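Local coordinates for BauA (Acinetobacter baumannii, PDB 6HCP), which probably carries the iron-loaded siderophore preacinetobactin across the outer membrane as a TonB-dependent receptor, at residues T523-S537 with G556-S570. Residues are numbered along the deposited sequence; the frame is centred on the assembly and turned at random. Where two conformers were deposited one is given.
Sequences TFAHTLSAFEITKPS and GEQRNRGIEWSFFGS. With C8E ((hydroxyethyloxy)tri(ethyloxy)octane), chain B; EDO (1,2-ethanediol), chain E; EDO (1,2-ethanediol), chain U; EDO (1,2-ethanediol), chain S.
Thr-527 and Ser-566, joined by a reciprocal pair of backbone hydrogen bonds, sit in an antiparallel ladder between neighbouring strands of the TonB-dependent receptor β-barrel. Such pairs alternate with non-hydrogen-bonded ones from Ala-525 with Phe-568 to Ser-537 with Gly-556. Past the ladder, Ser-570 N donates to Thr-523 O (2.7 Å) and Thr-523 OG1 returns a bond to Ser-570 O.

Side chains alternate between the two faces. One face, with Ala-525, Ser-529, Phe-531, Asn-560, Glu-564 and Phe-568, looks into the barrel toward the plug; the other carries Leu-528, Ala-530 and Ile-563. The octyl tail of a bound detergent lies against Ile-563 CG1, consistent with a lipid-facing surface.

Polar contacts mark both faces. Inside, Ser-529 OG and Glu-564 OE2 come within 2.4 Å, too short to be taken literally, in one of two conformers of Glu-564; Asn-560 ND2 bonds the carbonyl of Arg-107, tying wall to plug. Outside, Trp-565 NE1 donates to His-526 ND1 (3.0 Å), the rings rim to rim with planes only 5° apart. This bond fixes ND1 as the acceptor.

Two rings lie over aliphatic carbon in CH-pi contacts. With CG turned between backbone N and carbonyl carbon (chi1 64°), the Phe-531 ring leans across the neighbouring strand, one face over Gly-562 CA (3.8 Å from the ring centroid). Ala-525 CB similarly rests over a face of Phe-568.

Glu-532 and Arg-561 run side by side as a salt bridge: NE (2.7 Å) and NH2 (3.1 Å) of Arg-561 both converge on Glu-532 OE1, which lies in the guanidinium plane.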
ATOM      1  N   THR A 523     -29.799 -21.805   4.487  1.00 35.21           N
ATOM      2  CA  THR A 523     -28.561 -21.259   5.022  1.00 36.23           C
ATOM      3  C   THR A 523     -28.265 -19.883   4.400  1.00 32.86           C
ATOM      4  O   THR A 523     -27.282 -19.236   4.767  1.00 35.43           O
ATOM      5  CB  THR A 523     -27.366 -22.202   4.795  1.00 32.81           C
ATOM      6  OG1 THR A 523     -27.165 -22.263   3.384  1.00 32.35           O
ATOM      7  CG2 THR A 523     -27.579 -23.584   5.384  1.00 41.09           C
ATOM      8  N   PHE A 524     -29.119 -19.455   3.470  1.00 33.65           N
ATOM      9  CA  PHE A 524     -28.995 -18.165   2.811  1.00 36.11           C
ATOM     10  C   PHE A 524     -30.390 -17.560   2.665  1.00 35.57           C
ATOM     11  O   PHE A 524     -31.316 -18.248   2.265  1.00 33.22           O
ATOM     12  CB  PHE A 524     -28.327 -18.329   1.444  1.00 33.29           C
ATOM     13  CG  PHE A 524     -27.749 -17.068   0.856  1.00 32.02           C
ATOM     14  CD1 PHE A 524     -26.721 -16.403   1.494  1.00 31.01           C
ATOM     15  CD2 PHE A 524     -28.207 -16.568  -0.355  1.00 34.92           C
ATOM     16  CE1 PHE A 524     -26.169 -15.256   0.935  1.00 31.99           C
ATOM     17  CE2 PHE A 524     -27.609 -15.463  -0.945  1.00 36.34           C
ATOM     18  CZ  PHE A 524     -26.589 -14.808  -0.296  1.00 29.28           C
ATOM     19  N   ALA A 525     -30.489 -16.244   2.887  1.00 31.32           N
ATOM     20  CA  ALA A 525     -31.772 -15.548   2.913  1.00 30.09           C
ATOM     21  C   ALA A 525     -31.681 -14.250   2.107  1.00 33.29           C
ATOM     22  O   ALA A 525     -30.605 -13.620   2.028  1.00 33.14           O
ATOM     23  CB  ALA A 525     -32.147 -15.268   4.349  1.00 31.70           C
ATOM     24  N   HIS A 526     -32.812 -13.888   1.502  1.00 31.60           N
ATOM     25  CA  HIS A 526     -32.993 -12.681   0.695  1.00 32.18           C
ATOM     26  C   HIS A 526     -34.173 -11.863   1.232  1.00 38.10           C
ATOM     27  O   HIS A 526     -35.194 -12.438   1.644  1.00 30.84           O
ATOM     28  CB  HIS A 526     -33.307 -13.028  -0.767  1.00 34.05           C
ATOM     29  CG  HIS A 526     -32.212 -13.723  -1.492  1.00 33.83           C
ATOM     30  ND1 HIS A 526     -31.390 -13.066  -2.389  1.00 35.95           N
ATOM     31  CD2 HIS A 526     -31.882 -15.032  -1.557  1.00 36.28           C
ATOM     32  CE1 HIS A 526     -30.560 -13.939  -2.932  1.00 42.17           C
ATOM     33  NE2 HIS A 526     -30.808 -15.141  -2.393  1.00 39.51           N
ATOM     34  N   THR A 527     -34.080 -10.532   1.086  1.00 32.22           N
ATOM     35  CA  THR A 527     -35.204  -9.605   1.274  1.00 32.53           C
ATOM     36  C   THR A 527     -35.265  -8.677   0.061  1.00 35.29           C
ATOM     37  O   THR A 527     -34.217  -8.185  -0.414  1.00 30.61           O
ATOM     38  CB  THR A 527     -35.058  -8.790   2.566  1.00 33.30           C
ATOM     39  OG1 THR A 527     -34.923  -9.689   3.666  1.00 36.61           O
ATOM     40  CG2 THR A 527     -36.230  -7.868   2.834  1.00 41.40           C
ATOM     41  N   LEU A 528     -36.476  -8.488  -0.469  1.00 30.12           N
ATOM     42  CA  LEU A 528     -36.726  -7.525  -1.502  1.00 30.86           C
ATOM     43  C   LEU A 528     -37.864  -6.623  -1.031  1.00 32.93           C
ATOM     44  O   LEU A 528     -38.935  -7.128  -0.737  1.00 33.27           O
ATOM     45  CB  LEU A 528     -37.079  -8.236  -2.814  1.00 34.39           C
ATOM     46  CG  LEU A 528     -37.443  -7.308  -3.972  1.00 38.02           C
ATOM     47  CD1 LEU A 528     -36.225  -6.518  -4.437  1.00 36.65           C
ATOM     48  CD2 LEU A 528     -38.045  -8.069  -5.140  1.00 46.08           C
ATOM     49  N   SER A 529     -37.606  -5.318  -0.874  1.00 30.58           N
ATOM     50  CA  SER A 529     -38.668  -4.421  -0.412  1.00 35.45           C
ATOM     51  C   SER A 529     -38.672  -3.087  -1.159  1.00 34.96           C
ATOM     52  O   SER A 529     -37.662  -2.625  -1.662  1.00 30.69           O
ATOM     53  CB  SER A 529     -38.614  -4.218   1.077  1.00 39.13           C
ATOM     54  OG  SER A 529     -37.318  -3.891   1.498  1.00 39.25           O
ATOM     55  N   ALA A 530     -39.875  -2.511  -1.233  1.00 28.35           N
ATOM     56  CA  ALA A 530     -40.124  -1.240  -1.841  1.00 28.13           C
ATOM     57  C   ALA A 530     -40.905  -0.384  -0.842  1.00 28.62           C
ATOM     58  O   ALA A 530     -41.778  -0.883  -0.135  1.00 28.56           O
ATOM     59  CB  ALA A 530     -40.880  -1.421  -3.123  1.00 32.60           C
ATOM     60  N   PHE A 531     -40.578   0.902  -0.781  1.00 27.03           N
ATOM     61  CA  PHE A 531     -41.188   1.762   0.196  1.00 26.28           C
ATOM     62  C   PHE A 531     -41.366   3.158  -0.385  1.00 24.23           C
ATOM     63  O   PHE A 531     -40.660   3.577  -1.285  1.00 23.44           O
ATOM     64  CB  PHE A 531     -40.347   1.810   1.477  1.00 28.01           C
ATOM     65  CG  PHE A 531     -38.973   2.407   1.291  1.00 27.12           C
ATOM     66  CD1 PHE A 531     -38.778   3.778   1.305  1.00 28.51           C
ATOM     67  CD2 PHE A 531     -37.868   1.591   1.132  1.00 27.35           C
ATOM     68  CE1 PHE A 531     -37.508   4.317   1.146  1.00 28.47           C
ATOM     69  CE2 PHE A 531     -36.603   2.128   0.968  1.00 28.19           C
ATOM     70  CZ  PHE A 531     -36.421   3.494   0.998  1.00 28.97           C
ATOM     71  N   GLU A 532     -42.332   3.873   0.186  1.00 26.32           N
ATOM     72  CA  GLU A 532     -42.475   5.292   0.005  1.00 27.35           C
ATOM     73  C   GLU A 532     -42.688   5.908   1.385  1.00 27.91           C
ATOM     74  O   GLU A 532     -43.548   5.451   2.152  1.00 25.47           O
ATOM     75  CB  GLU A 532     -43.645   5.635  -0.923  1.00 27.09           C
ATOM     76  CG  GLU A 532     -43.909   7.122  -1.003  1.00 31.08           C
ATOM     77  CD  GLU A 532     -45.014   7.523  -1.973  1.00 37.23           C
ATOM     78  OE1 GLU A 532     -44.810   7.370  -3.189  1.00 35.43           O
ATOM     79  OE2 GLU A 532     -46.079   7.914  -1.500  1.00 45.55           O
ATOM     80  N   ILE A 533     -41.834   6.880   1.724  1.00 23.75           N
ATOM     81  CA  ILE A 533     -41.909   7.518   3.029  1.00 25.65           C
ATOM     82  C   ILE A 533     -41.967   9.026   2.786  1.00 27.92           C
ATOM     83  O   ILE A 533     -40.990   9.578   2.261  1.00 31.10           O
ATOM     84  CB  ILE A 533     -40.693   7.177   3.902  1.00 24.02           C
ATOM     85  CG1 ILE A 533     -40.537   5.675   4.146  1.00 27.82           C
ATOM     86  CG2 ILE A 533     -40.748   7.953   5.210  1.00 24.91           C
ATOM     87  CD1 ILE A 533     -39.152   5.273   4.621  1.00 29.34           C
ATOM     88  N   THR A 534     -42.991   9.682   3.337  1.00 23.63           N
ATOM     89  CA  THR A 534     -43.089  11.133   3.298  1.00 25.50           C
ATOM     90  C   THR A 534     -42.789  11.698   4.676  1.00 24.61           C
ATOM     91  O   THR A 534     -43.347  11.256   5.668  1.00 27.62           O
ATOM     92  CB  THR A 534     -44.458  11.605   2.777  1.00 28.88           C
ATOM     93  OG1 THR A 534     -45.471  11.064   3.624  1.00 29.59           O
ATOM     94  CG2 THR A 534     -44.689  11.183   1.344  1.00 29.86           C
ATOM     95  N   LYS A 535     -41.986  12.771   4.701  1.00 24.33           N
ATOM     96  CA  LYS A 535     -41.627  13.424   5.949  1.00 22.47           C
ATOM     97  C   LYS A 535     -41.935  14.913   5.825  1.00 26.00           C
ATOM     98  O   LYS A 535     -41.410  15.602   4.947  1.00 24.20           O
ATOM     99  CB  LYS A 535     -40.144  13.235   6.286  1.00 23.27           C
ATOM    100  CG  LYS A 535     -39.708  13.878   7.596  1.00 24.98           C
ATOM    101  CD  LYS A 535     -38.219  13.635   7.959  1.00 25.63           C
ATOM    102  CE  LYS A 535     -37.909  13.777   9.428  1.00 27.05           C
ATOM    103  NZ  LYS A 535     -38.071  15.166   9.922  1.00 30.74           N
ATOM    104  N   PRO A 536     -42.742  15.468   6.745  1.00 25.55           N
ATOM    105  CA  PRO A 536     -43.081  16.887   6.668  1.00 26.29           C
ATOM    106  C   PRO A 536     -41.970  17.782   7.240  1.00 26.15           C
ATOM    107  O   PRO A 536     -41.173  17.339   8.069  1.00 27.35           O
ATOM    108  CB  PRO A 536     -44.368  17.020   7.498  1.00 28.19           C
ATOM    109  CG  PRO A 536     -44.348  15.836   8.435  1.00 34.05           C
ATOM    110  CD  PRO A 536     -43.517  14.747   7.763  1.00 27.98           C
ATOM    111  N   SER A 537     -41.967  19.055   6.812  1.00 25.15           N
ATOM    112  CA  SER A 537     -41.141  20.069   7.412  1.00 25.96           C
ATOM    113  C   SER A 537     -41.948  21.372   7.472  1.00 24.75           C
ATOM    114  O   SER A 537     -42.948  21.543   6.787  1.00 26.90           O
ATOM    115  CB  SER A 537     -39.833  20.268   6.642  1.00 27.22           C
ATOM    116  OG  SER A 537     -40.104  20.756   5.330  1.00 28.58           O
ATOM    117  N   GLY A 556     -44.104  21.739   4.202  1.00 29.14           N
ATOM    118  CA  GLY A 556     -42.943  21.211   3.484  1.00 29.44           C
ATOM    119  C   GLY A 556     -43.008  19.692   3.433  1.00 27.78           C
ATOM    120  O   GLY A 556     -43.615  19.062   4.297  1.00 26.16           O
ATOM    121  N   GLU A 557     -42.329  19.096   2.454  1.00 26.85           N
ATOM    122  CA  GLU A 557     -42.310  17.664   2.359  1.00 25.18           C
ATOM    123  C   GLU A 557     -41.046  17.180   1.651  1.00 25.06           C
ATOM    124  O   GLU A 557     -40.668  17.706   0.598  1.00 25.10           O
ATOM    125  CB  GLU A 557     -43.543  17.176   1.611  1.00 28.03           C
ATOM    126  CG  GLU A 557     -43.651  15.659   1.575  1.00 30.96           C
ATOM    127  CD  GLU A 557     -44.889  15.176   0.840  1.00 36.70           C
ATOM    128  OE1 GLU A 557     -44.848  15.063  -0.421  1.00 36.06           O
ATOM    129  OE2 GLU A 557     -45.863  14.871   1.542  1.00 35.28           O
ATOM    130  N   GLN A 558     -40.537  16.051   2.156  1.00 23.83           N
ATOM    131  CA  GLN A 558     -39.585  15.216   1.454  1.00 24.50           C
ATOM    132  C   GLN A 558     -40.243  13.841   1.275  1.00 23.65           C
ATOM    133  O   GLN A 558     -40.910  13.340   2.186  1.00 27.24           O
ATOM    134  CB  GLN A 558     -38.293  15.109   2.258  1.00 23.01           C
ATOM    135  CG  GLN A 558     -37.246  14.199   1.601  1.00 25.40           C
ATOM    136  CD  GLN A 558     -35.886  14.253   2.263  1.00 25.28           C
ATOM    137  OE1 GLN A 558     -35.522  15.241   2.891  1.00 25.47           O
ATOM    138  NE2 GLN A 558     -35.143  13.159   2.181  1.00 23.18           N
ATOM    139  N   ARG A 559     -40.066  13.262   0.098  1.00 22.04           N
ATOM    140  CA  ARG A 559     -40.600  11.959  -0.228  1.00 24.92           C
ATOM    141  C   ARG A 559     -39.467  11.056  -0.706  1.00 23.49           C
ATOM    142  O   ARG A 559     -38.857  11.323  -1.731  1.00 26.77           O
ATOM    143  CB  ARG A 559     -41.636  12.057  -1.354  1.00 27.42           C
ATOM    144  CG  ARG A 559     -42.320  10.734  -1.667  1.00 27.01           C
ATOM    145  CD  ARG A 559     -43.310  10.862  -2.824  1.00 30.07           C
ATOM    146  NE  ARG A 559     -42.660  11.227  -4.074  1.00 31.02           N
ATOM    147  CZ  ARG A 559     -43.217  11.986  -5.022  1.00 43.47           C
ATOM    148  NH1 ARG A 559     -42.524  12.341  -6.088  1.00 40.49           N
ATOM    149  NH2 ARG A 559     -44.474  12.369  -4.913  1.00 40.55           N
ATOM    150  N   ASN A 560     -39.217   9.994   0.061  1.00 23.03           N
ATOM    151  CA  ASN A 560     -38.210   8.997  -0.271  1.00 24.68           C
ATOM    152  C   ASN A 560     -38.905   7.726  -0.767  1.00 24.27           C
ATOM    153  O   ASN A 560     -39.644   7.080  -0.024  1.00 25.81           O
ATOM    154  CB  ASN A 560     -37.321   8.663   0.932  1.00 24.29           C
ATOM    155  CG  ASN A 560     -36.333   9.739   1.305  1.00 25.89           C
ATOM    156  OD1 ASN A 560     -36.476  10.894   0.897  1.00 25.07           O
ATOM    157  ND2 ASN A 560     -35.399   9.389   2.189  1.00 23.41           N
ATOM    158  N   ARG A 561     -38.651   7.394  -2.028  1.00 23.07           N
ATOM    159  CA  ARG A 561     -39.081   6.163  -2.609  1.00 26.91           C
ATOM    160  C   ARG A 561     -37.847   5.293  -2.816  1.00 27.57           C
ATOM    161  O   ARG A 561     -36.830   5.767  -3.315  1.00 30.28           O
ATOM    162  CB  ARG A 561     -39.769   6.393  -3.958  1.00 29.32           C
ATOM    163  CG  ARG A 561     -41.129   7.066  -3.870  1.00 31.60           C
ATOM    164  CD  ARG A 561     -41.636   7.515  -5.243  1.00 34.10           C
ATOM    165  NE  ARG A 561     -43.033   7.921  -5.147  1.00 42.28           N
ATOM    166  CZ  ARG A 561     -43.705   8.628  -6.061  1.00 49.16           C
ATOM    167  NH1 ARG A 561     -43.126   8.999  -7.188  1.00 42.31           N
ATOM    168  NH2 ARG A 561     -44.973   8.927  -5.849  1.00 44.27           N
ATOM    169  N   GLY A 562     -37.969   4.009  -2.497  1.00 27.49           N
ATOM    170  CA  GLY A 562     -36.819   3.156  -2.587  1.00 28.50           C
ATOM    171  C   GLY A 562     -37.173   1.718  -2.903  1.00 28.65           C
ATOM    172  O   GLY A 562     -38.281   1.245  -2.625  1.00 26.29           O
ATOM    173  N   ILE A 563     -36.172   1.012  -3.427  0.50 25.64           N
ATOM    174  CA  ILE A 563     -36.201  -0.415  -3.628  0.50 28.01           C
ATOM    175  C   ILE A 563     -34.894  -0.990  -3.068  0.50 26.36           C
ATOM    176  O   ILE A 563     -33.818  -0.442  -3.307  0.50 27.01           O
ATOM    177  CB  ILE A 563     -36.359  -0.742  -5.123  0.50 30.15           C
ATOM    178  CG1 ILE A 563     -37.685  -0.235  -5.695  0.50 32.59           C
ATOM    179  CG2 ILE A 563     -36.179  -2.232  -5.364  0.50 32.79           C
ATOM    180  CD1 ILE A 563     -37.694  -0.180  -7.202  0.50 37.58           C
ATOM    181  N   GLU A 564     -35.012  -2.087  -2.318  0.50 25.66           N
ATOM    182  CA  GLU A 564     -33.906  -2.716  -1.579  0.50 27.75           C
ATOM    183  C   GLU A 564     -33.874  -4.217  -1.912  0.50 28.90           C
ATOM    184  O   GLU A 564     -34.886  -4.886  -1.750  0.50 27.37           O
ATOM    185  CB  GLU A 564     -34.117  -2.559  -0.068  0.50 27.11           C
ATOM    186  CG  GLU A 564     -34.518  -1.164   0.406  0.50 35.75           C
ATOM    187  CD  GLU A 564     -35.215  -1.133   1.763  0.50 31.95           C
ATOM    188  OE1 GLU A 564     -34.716  -0.469   2.689  0.50 23.67           O
ATOM    189  OE2 GLU A 564     -36.255  -1.790   1.897  0.50 38.03           O
ATOM    190  N   TRP A 565     -32.715  -4.740  -2.344  1.00 29.58           N
ATOM    191  CA  TRP A 565     -32.473  -6.166  -2.392  1.00 28.57           C
ATOM    192  C   TRP A 565     -31.272  -6.473  -1.509  1.00 32.27           C
ATOM    193  O   TRP A 565     -30.210  -5.912  -1.728  1.00 31.07           O
ATOM    194  CB  TRP A 565     -32.235  -6.657  -3.828  1.00 32.44           C
ATOM    195  CG  TRP A 565     -31.785  -8.082  -3.891  1.00 32.18           C
ATOM    196  CD1 TRP A 565     -32.233  -9.126  -3.130  1.00 32.04           C
ATOM    197  CD2 TRP A 565     -30.778  -8.632  -4.758  1.00 36.05           C
ATOM    198  NE1 TRP A 565     -31.543 -10.270  -3.434  1.00 32.74           N
ATOM    199  CE2 TRP A 565     -30.664 -10.003  -4.447  1.00 38.38           C
ATOM    200  CE3 TRP A 565     -29.972  -8.108  -5.774  1.00 45.65           C
ATOM    201  CZ2 TRP A 565     -29.764 -10.846  -5.105  1.00 40.73           C
ATOM    202  CZ3 TRP A 565     -29.058  -8.931  -6.396  1.00 47.57           C
ATOM    203  CH2 TRP A 565     -28.965 -10.285  -6.072  1.00 43.46           C
ATOM    204  N   SER A 566     -31.477  -7.256  -0.445  1.00 27.73           N
ATOM    205  CA  SER A 566     -30.363  -7.611   0.416  1.00 25.91           C
ATOM    206  C   SER A 566     -30.409  -9.102   0.763  1.00 27.80           C
ATOM    207  O   SER A 566     -31.401  -9.787   0.506  1.00 29.16           O
ATOM    208  CB  SER A 566     -30.314  -6.752   1.648  1.00 29.18           C
ATOM    209  OG  SER A 566     -31.501  -6.889   2.378  1.00 29.49           O
ATOM    210  N   PHE A 567     -29.298  -9.601   1.305  1.00 27.59           N
ATOM    211  CA  PHE A 567     -29.149 -11.035   1.553  1.00 26.74           C
ATOM    212  C   PHE A 567     -28.106 -11.234   2.640  1.00 27.63           C
ATOM    213  O   PHE A 567     -27.263 -10.357   2.893  1.00 27.13           O
ATOM    214  CB  PHE A 567     -28.781 -11.770   0.260  1.00 28.94           C
ATOM    215  CG  PHE A 567     -27.761 -11.060  -0.592  1.00 27.66           C
ATOM    216  CD1 PHE A 567     -26.420 -11.098  -0.260  1.00 29.40           C
ATOM    217  CD2 PHE A 567     -28.156 -10.249  -1.644  1.00 31.54           C
ATOM    218  CE1 PHE A 567     -25.495 -10.368  -0.986  1.00 31.92           C
ATOM    219  CE2 PHE A 567     -27.222  -9.534  -2.376  1.00 35.16           C
ATOM    220  CZ  PHE A 567     -25.899  -9.575  -2.025  1.00 30.03           C
ATOM    221  N   PHE A 568     -28.169 -12.401   3.292  1.00 29.22           N
ATOM    222  CA  PHE A 568     -27.173 -12.757   4.280  1.00 27.54           C
ATOM    223  C   PHE A 568     -27.115 -14.281   4.403  1.00 30.22           C
ATOM    224  O   PHE A 568     -28.064 -14.983   4.030  1.00 30.58           O
ATOM    225  CB  PHE A 568     -27.494 -12.126   5.636  1.00 28.26           C
ATOM    226  CG  PHE A 568     -28.865 -12.449   6.175  1.00 30.04           C
ATOM    227  CD1 PHE A 568     -29.110 -13.658   6.812  1.00 30.70           C
ATOM    228  CD2 PHE A 568     -29.904 -11.539   6.065  1.00 34.88           C
ATOM    229  CE1 PHE A 568     -30.352 -13.941   7.353  1.00 33.47           C
ATOM    230  CE2 PHE A 568     -31.152 -11.821   6.611  1.00 35.19           C
ATOM    231  CZ  PHE A 568     -31.384 -13.038   7.222  1.00 34.65           C
ATOM    232  N   GLY A 569     -26.020 -14.757   4.983  1.00 31.79           N
ATOM    233  CA  GLY A 569     -25.884 -16.166   5.317  1.00 35.40           C
ATOM    234  C   GLY A 569     -24.738 -16.811   4.570  1.00 34.06           C
ATOM    235  O   GLY A 569     -23.707 -16.182   4.315  1.00 30.24           O
ATOM    236  N   SER A 570     -24.907 -18.105   4.299  1.00 37.44           N
ATOM    237  CA  SER A 570     -23.879 -18.939   3.714  1.00 36.74           C
ATOM    238  C   SER A 570     -24.447 -19.589   2.463  1.00 33.65           C
ATOM    239  O   SER A 570     -25.290 -20.468   2.552  1.00 42.80           O
ATOM    240  CB  SER A 570     -23.389 -19.970   4.697  1.00 40.36           C
ATOM    241  OG  SER A 570     -22.538 -20.892   4.039  1.00 39.39           O
TER
HETATM  242  C1  C8E B 830     -38.118   3.641  -7.315  1.00 63.96           C
HETATM  243  C2  C8E B 830     -38.870   3.322  -6.037  1.00 62.74           C
HETATM  244  C3  C8E B 830     -40.173   2.561  -6.277  1.00 63.03           C
HETATM  245  C4  C8E B 830     -41.140   2.666  -5.102  1.00 52.66           C
HETATM  246  C5  C8E B 830     -42.499   3.166  -5.576  1.00 63.19           C
HETATM  247  C6  C8E B 830     -43.490   3.239  -4.423  1.00 68.72           C
HETATM  248  C7  C8E B 830     -43.433   1.992  -3.539  1.00 64.97           C
HETATM  249  C8  C8E B 830     -44.653   1.916  -2.627  1.00 63.00           C
HETATM  250  O9  C8E B 830     -44.726   0.614  -2.058  1.00 55.86           O
HETATM  251  C10 C8E B 830     -45.775   0.510  -1.087  1.00 61.03           C
HETATM  252  C11 C8E B 830     -47.016  -0.189  -1.663  1.00 87.77           C
HETATM  253  O12 C8E B 830     -48.017  -0.393  -0.647  1.00 92.53           O
HETATM  254  C13 C8E B 830     -48.946  -1.445  -0.934  1.00 72.16           C
HETATM  255  C14 C8E B 830     -49.603  -1.903   0.361  1.00 73.75           C
HETATM  256  O15 C8E B 830     -49.332  -0.990   1.435  1.00 70.54           O
HETATM  257  C16 C8E B 830     -50.518  -0.363   1.943  1.00 75.86           C
HETATM  258  C17 C8E B 830     -50.666  -0.561   3.448  1.00 63.16           C
HETATM  259  O18 C8E B 830     -50.889  -1.940   3.783  1.00 63.87           O
HETATM  260  C19 C8E B 830     -52.275  -2.256   3.946  1.00 73.15           C
HETATM  261  C20 C8E B 830     -52.410  -3.612   4.615  1.00 64.51           C
HETATM  262  O21 C8E B 830     -51.162  -3.844   5.270  1.00 60.24           O
HETATM  263  C1  EDO E 802     -37.985  19.197   3.185  1.00 41.73           C
HETATM  264  O1  EDO E 802     -39.200  18.894   3.868  1.00 38.51           O
HETATM  265  C2  EDO E 802     -38.400  19.902   1.903  1.00 38.55           C
HETATM  266  O2  EDO E 802     -38.850  21.213   2.250  1.00 49.86           O
HETATM  267  C1  EDO U 818     -23.503 -14.646   7.551  1.00 48.20           C
HETATM  268  O1  EDO U 818     -23.767 -13.608   6.580  1.00 46.18           O
HETATM  269  C2  EDO U 818     -24.690 -14.676   8.510  1.00 42.05           C
HETATM  270  O2  EDO U 818     -24.352 -15.338   9.704  1.00 40.36           O
HETATM  271  C1  EDO S 816     -47.344   6.879   2.998  1.00 43.62           C
HETATM  272  O1  EDO S 816     -48.727   7.056   2.685  1.00 45.12           O
HETATM  273  C2  EDO S 816     -46.582   7.013   1.712  1.00 40.90           C
HETATM  274  O2  EDO S 816     -46.896   8.299   1.171  1.00 51.86           O
HETATM  275  O   HOH W   1     -46.777  10.820  -3.061  1.00 55.84           O